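Local coordinates for hypothetical protein TM0486 (Thermotoga maritima, PDB 1VK8), which binds thiamin and is involved in the response of the cell to oxidative conditions, at residues Glu33-Trp45 and Arg68-Ala80. Sequence-based numbering, arbitrary orientation.
Sequences EVIDRAIEKISSW and RVKELARYLEQFA
W45, just past helix 31-43, and R68 of helix 62-76 lie flat against each other. CB of R68 sits 3.4 Å from CE2 of W45, over the centre of the six-membered ring in a CH-pi contact, and the guanidinium runs back over CD1 with its plane only 10° from that of the indole. I42 CA covers the opposite face, so the ring is held between its own helix end and the arginine. Water fastens the pair further: one molecule accepts from NE1 of W45 (2.8 Å) and donates to the R68 carbonyl, and another links W45 O to NE of R68. Without the indole, as with an alanine here, R68 is likely to lose the flat surface on which its side chain lies, and the water shared by NE1 of W45 and R68 O would lose one of its partners.

Midway, K41 sends CG opposite its backbone N (chi1 178°) and then bends twice, at chi2 and chi3, which lays CE over the centre of the Y75 ring, 3.5 Å from CG of Y75. Its NZ completes a cation-pi contact, 4.2 Å from the Y75 ring centroid. F79 receives CG of R37 on one face (3.7 Å to CE2) and turns its edge toward Y75. Beneath these long side chains, A38 CB meets CD2 of L76 at 4.0 Å, and L72 packs against K41 and I42.

Helical pieces 33-43 and 68-76 run roughly antiparallel, 148° between their directions, with axes 10.4 Å apart at closest approach. V34, I42, W45, V69 and L76 also touch strands of the antiparallel sheet below, making this the helix-helix seam of the two-layer, ferredoxin-like alpha/beta sandwich of the thiamine-binding protein family, in the MTH1187-YkoF clan.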
loop_
_atom_site.group_PDB
_atom_site.type_symbol
_atom_site.label_atom_id
_atom_site.label_comp_id
_atom_site.label_asym_id
_atom_site.label_seq_id
_atom_site.Cartn_x
_atom_site.Cartn_y
_atom_site.Cartn_z
ATOM N N GLU C 33 -1.211 13.044 16.980
ATOM C CA GLU C 33 -2.125 14.170 16.867
ATOM C C GLU C 33 -2.627 14.331 15.449
ATOM O O GLU C 33 -3.817 14.553 15.248
ATOM C CB GLU C 33 -1.470 15.469 17.303
ATOM C CG GLU C 33 -2.449 16.633 17.441
ATOM C CD GLU C 33 -1.791 17.986 17.208
ATOM O OE1 GLU C 33 -0.650 18.184 17.699
ATOM O OE2 GLU C 33 -2.411 18.846 16.533
ATOM N N VAL C 34 -1.718 14.254 14.479
ATOM C CA VAL C 34 -2.090 14.260 13.067
ATOM C C VAL C 34 -3.096 13.139 12.755
ATOM O O VAL C 34 -4.094 13.368 12.086
ATOM C CB VAL C 34 -0.871 14.053 12.162
ATOM C CG1 VAL C 34 -1.285 14.071 10.701
ATOM C CG2 VAL C 34 0.229 15.086 12.462
ATOM N N ILE C 35 -2.816 11.929 13.234
ATOM C CA ILE C 35 -3.672 10.777 12.970
ATOM C C ILE C 35 -5.025 10.930 13.611
ATOM O O ILE C 35 -6.033 10.568 13.014
ATOM C CB ILE C 35 -2.993 9.469 13.422
ATOM C CG1 ILE C 35 -1.674 9.251 12.674
ATOM C CG2 ILE C 35 -3.924 8.273 13.182
ATOM C CD1 ILE C 35 -1.794 9.310 11.218
ATOM N N ASP C 36 -5.049 11.479 14.822
ATOM C CA ASP C 36 -6.285 11.771 15.525
ATOM C C ASP C 36 -7.184 12.721 14.742
ATOM O O ASP C 36 -8.397 12.561 14.733
ATOM C CB ASP C 36 -5.992 12.440 16.891
ATOM C CG ASP C 36 -5.432 11.482 17.936
ATOM O OD1 ASP C 36 -5.218 10.287 17.641
ATOM O OD2 ASP C 36 -5.174 11.864 19.092
ATOM N N ARG C 37 -6.591 13.756 14.150
ATOM C CA ARG C 37 -7.346 14.763 13.395
ATOM C C ARG C 37 -7.900 14.136 12.130
ATOM O O ARG C 37 -9.012 14.421 11.740
ATOM C CB ARG C 37 -6.461 15.957 13.009
ATOM C CG ARG C 37 -5.901 16.773 14.184
ATOM C CD ARG C 37 -6.923 17.296 15.174
ATOM N NE ARG C 37 -6.512 16.956 16.545
ATOM C CZ ARG C 37 -7.094 16.057 17.350
ATOM N NH1 ARG C 37 -8.177 15.365 16.980
ATOM N NH2 ARG C 37 -6.583 15.859 18.561
ATOM N N ALA C 38 -7.097 13.289 11.500
ATOM C CA ALA C 38 -7.512 12.540 10.334
ATOM C C ALA C 38 -8.727 11.677 10.646
ATOM O O ALA C 38 -9.731 11.750 9.940
ATOM C CB ALA C 38 -6.397 11.716 9.826
ATOM N N ILE C 39 -8.652 10.913 11.727
ATOM C CA ILE C 39 -9.769 10.041 12.132
ATOM C C ILE C 39 -11.003 10.849 12.488
ATOM O O ILE C 39 -12.089 10.531 12.028
ATOM C CB ILE C 39 -9.351 9.046 13.245
ATOM C CG1 ILE C 39 -8.285 8.100 12.688
ATOM C CG2 ILE C 39 -10.581 8.230 13.745
ATOM C CD1 ILE C 39 -7.505 7.362 13.724
ATOM N N GLU C 40 -10.833 11.923 13.256
ATOM C CA GLU C 40 -11.931 12.804 13.589
ATOM C C GLU C 40 -12.585 13.393 12.338
ATOM O O GLU C 40 -13.817 13.465 12.234
ATOM C CB GLU C 40 -11.404 13.905 14.509
ATOM C CG GLU C 40 -12.407 14.947 14.951
ATOM C CD GLU C 40 -11.799 15.941 15.945
ATOM O OE1 GLU C 40 -10.686 16.487 15.679
ATOM O OE2 GLU C 40 -12.436 16.170 16.992
ATOM N N LYS C 41 -11.775 13.814 11.374
ATOM C CA LYS C 41 -12.325 14.347 10.136
ATOM C C LYS C 41 -13.098 13.264 9.367
ATOM O O LYS C 41 -14.202 13.517 8.880
ATOM C CB LYS C 41 -11.225 14.976 9.269
ATOM C CG LYS C 41 -11.709 15.526 7.939
ATOM C CD LYS C 41 -12.689 16.674 8.100
ATOM C CE LYS C 41 -12.027 17.968 8.468
ATOM N NZ LYS C 41 -12.958 19.120 8.320
ATOM N N ILE C 42 -12.512 12.080 9.210
ATOM C CA ILE C 42 -13.214 10.984 8.528
ATOM C C ILE C 42 -14.598 10.681 9.167
ATOM O O ILE C 42 -15.575 10.433 8.461
ATOM C CB ILE C 42 -12.308 9.726 8.502
ATOM C CG1 ILE C 42 -11.105 9.958 7.583
ATOM C CG2 ILE C 42 -13.076 8.508 8.021
ATOM C CD1 ILE C 42 -9.988 8.967 7.782
ATOM N N SER C 43 -14.690 10.746 10.492
ATOM C CA SER C 43 -15.931 10.431 11.228
ATOM C C SER C 43 -17.058 11.445 10.985
ATOM O O SER C 43 -18.227 11.146 11.232
ATOM C CB SER C 43 -15.642 10.334 12.718
ATOM O OG SER C 43 -15.541 11.611 13.322
ATOM N N SER C 44 -16.688 12.642 10.526
ATOM C CA SER C 44 -17.634 13.728 10.254
ATOM C C SER C 44 -18.302 13.541 8.909
ATOM O O SER C 44 -19.223 14.270 8.587
ATOM C CB SER C 44 -16.907 15.090 10.253
ATOM O OG SER C 44 -16.135 15.244 9.063
ATOM N N TRP C 45 -17.845 12.585 8.114
ATOM C CA TRP C 45 -18.385 12.405 6.772
ATOM C C TRP C 45 -19.742 11.755 6.775
ATOM O O TRP C 45 -20.387 11.755 5.737
ATOM C CB TRP C 45 -17.459 11.560 5.885
ATOM C CG TRP C 45 -16.086 12.160 5.640
ATOM C CD1 TRP C 45 -15.661 13.409 5.955
ATOM C CD2 TRP C 45 -14.986 11.500 5.012
ATOM N NE1 TRP C 45 -14.348 13.560 5.580
ATOM C CE2 TRP C 45 -13.908 12.398 5.007
ATOM C CE3 TRP C 45 -14.802 10.221 4.454
ATOM C CZ2 TRP C 45 -12.667 12.064 4.463
ATOM C CZ3 TRP C 45 -13.570 9.890 3.916
ATOM C CH2 TRP C 45 -12.526 10.815 3.922
ATOM N N ARG C 68 -14.212 13.873 -0.572
ATOM C CA ARG C 68 -13.874 14.002 0.837
ATOM C C ARG C 68 -12.383 13.877 1.075
ATOM O O ARG C 68 -11.828 14.543 1.948
ATOM C CB ARG C 68 -14.627 12.966 1.686
ATOM C CG ARG C 68 -16.114 13.172 1.708
ATOM C CD ARG C 68 -16.525 14.469 2.267
ATOM N NE ARG C 68 -17.852 14.368 2.861
ATOM C CZ ARG C 68 -18.366 15.291 3.648
ATOM N NH1 ARG C 68 -17.697 16.404 3.910
ATOM N NH2 ARG C 68 -19.570 15.129 4.159
ATOM N N VAL C 69 -11.731 13.036 0.286
ATOM C CA VAL C 69 -10.290 12.875 0.389
ATOM C C VAL C 69 -9.598 14.183 -0.003
ATOM O O VAL C 69 -8.631 14.557 0.626
ATOM C CB VAL C 69 -9.792 11.657 -0.427
ATOM C CG1 VAL C 69 -8.293 11.671 -0.555
ATOM C CG2 VAL C 69 -10.283 10.365 0.216
ATOM N N LYS C 70 -10.108 14.902 -1.008
ATOM C CA LYS C 70 -9.560 16.228 -1.343
ATOM C C LYS C 70 -9.576 17.164 -0.139
ATOM O O LYS C 70 -8.587 17.837 0.156
ATOM C CB LYS C 70 -10.314 16.905 -2.492
ATOM C CG LYS C 70 -10.326 16.206 -3.820
ATOM C CD LYS C 70 -11.158 17.033 -4.763
ATOM C CE LYS C 70 -11.674 16.277 -5.916
ATOM N NZ LYS C 70 -12.591 17.171 -6.659
ATOM N N GLU C 71 -10.716 17.223 0.533
ATOM C CA GLU C 71 -10.885 18.041 1.739
ATOM C C GLU C 71 -9.995 17.565 2.876
ATOM O O GLU C 71 -9.436 18.381 3.586
ATOM C CB GLU C 71 -12.355 18.048 2.175
ATOM C CG GLU C 71 -13.265 18.773 1.189
ATOM C CD GLU C 71 -14.744 18.439 1.360
ATOM O OE1 GLU C 71 -15.099 17.681 2.279
ATOM O OE2 GLU C 71 -15.558 18.946 0.560
ATOM N N LEU C 72 -9.882 16.251 3.055
ATOM C CA LEU C 72 -9.018 15.678 4.078
ATOM C C LEU C 72 -7.565 16.145 3.939
ATOM O O LEU C 72 -6.952 16.587 4.918
ATOM C CB LEU C 72 -9.073 14.147 4.055
ATOM C CG LEU C 72 -8.170 13.425 5.080
ATOM C CD1 LEU C 72 -8.580 13.785 6.477
ATOM C CD2 LEU C 72 -8.237 11.950 4.864
ATOM N N ALA C 73 -7.025 16.066 2.730
ATOM C CA ALA C 73 -5.633 16.458 2.475
ATOM C C ALA C 73 -5.402 17.933 2.810
ATOM O O ALA C 73 -4.413 18.289 3.466
ATOM C CB ALA C 73 -5.276 16.178 1.067
ATOM N N ARG C 74 -6.314 18.797 2.363
ATOM C CA ARG C 74 -6.200 20.224 2.639
ATOM C C ARG C 74 -6.248 20.464 4.117
ATOM O O ARG C 74 -5.527 21.282 4.633
ATOM C CB ARG C 74 -7.352 21.023 2.004
ATOM C CG ARG C 74 -7.194 21.469 0.560
ATOM C CD ARG C 74 -5.939 21.029 -0.160
ATOM N NE ARG C 74 -5.948 21.472 -1.561
ATOM C CZ ARG C 74 -5.193 20.959 -2.533
ATOM N NH1 ARG C 74 -4.360 19.966 -2.277
ATOM N NH2 ARG C 74 -5.279 21.436 -3.773
ATOM N N TYR C 75 -7.151 19.767 4.792
ATOM C CA TYR C 75 -7.340 19.914 6.226
ATOM C C TYR C 75 -6.062 19.539 6.973
ATOM O O TYR C 75 -5.645 20.237 7.898
ATOM C CB TYR C 75 -8.501 19.014 6.670
ATOM C CG TYR C 75 -8.723 18.988 8.145
ATOM C CD1 TYR C 75 -9.165 20.124 8.822
ATOM C CD2 TYR C 75 -8.507 17.831 8.877
ATOM C CE1 TYR C 75 -9.365 20.098 10.174
ATOM C CE2 TYR C 75 -8.725 17.801 10.224
ATOM C CZ TYR C 75 -9.142 18.937 10.866
ATOM O OH TYR C 75 -9.343 18.895 12.211
ATOM N N LEU C 76 -5.454 18.432 6.567
ATOM C CA LEU C 76 -4.270 17.893 7.239
ATOM C C LEU C 76 -3.020 18.738 7.078
ATOM O O LEU C 76 -2.146 18.710 7.943
ATOM C CB LEU C 76 -3.961 16.475 6.776
ATOM C CG LEU C 76 -5.019 15.434 7.195
ATOM C CD1 LEU C 76 -4.664 14.097 6.599
ATOM C CD2 LEU C 76 -5.149 15.398 8.705
ATOM N N GLU C 77 -2.916 19.504 6.002
ATOM C CA GLU C 77 -1.722 20.332 5.839
ATOM C C GLU C 77 -1.533 21.372 6.936
ATOM O O GLU C 77 -0.425 21.827 7.116
ATOM C CB GLU C 77 -1.584 20.980 4.453
ATOM C CG GLU C 77 -2.804 21.604 3.836
ATOM C CD GLU C 77 -2.474 22.430 2.597
ATOM O OE1 GLU C 77 -1.303 22.414 2.144
ATOM O OE2 GLU C 77 -3.398 23.106 2.082
ATOM N N GLN C 78 -2.582 21.726 7.671
ATOM C CA GLN C 78 -2.435 22.568 8.871
ATOM C C GLN C 78 -1.569 21.892 9.940
ATOM O O GLN C 78 -0.944 22.557 10.741
ATOM C CB GLN C 78 -3.764 22.822 9.581
ATOM C CG GLN C 78 -4.983 23.182 8.766
ATOM C CD GLN C 78 -6.284 23.038 9.588
ATOM O OE1 GLN C 78 -6.276 23.165 10.821
ATOM N NE2 GLN C 78 -7.386 22.785 8.905
ATOM N N PHE C 79 -1.630 20.572 10.014
ATOM C CA PHE C 79 -1.000 19.799 11.089
ATOM C C PHE C 79 0.349 19.168 10.711
ATOM O O PHE C 79 1.166 18.814 11.586
ATOM C CB PHE C 79 -1.967 18.726 11.549
ATOM C CG PHE C 79 -3.326 19.258 11.895
ATOM C CD1 PHE C 79 -3.473 20.188 12.921
ATOM C CD2 PHE C 79 -4.457 18.845 11.189
ATOM C CE1 PHE C 79 -4.721 20.695 13.240
ATOM C CE2 PHE C 79 -5.694 19.336 11.495
ATOM C CZ PHE C 79 -5.841 20.268 12.528
ATOM N N ALA C 80 0.590 19.061 9.408
ATOM C CA ALA C 80 1.790 18.432 8.899
ATOM C C ALA C 80 2.036 18.969 7.500
ATOM O O ALA C 80 1.196 18.851 6.625
ATOM C CB ALA C 80 1.622 16.949 8.869
HETATM O O HOH W 1 -19.355 17.155 6.752
HETATM O O HOH W 2 -12.698 15.601 4.486
HETATM O O HOH W 3 -19.758 12.529 3.089
#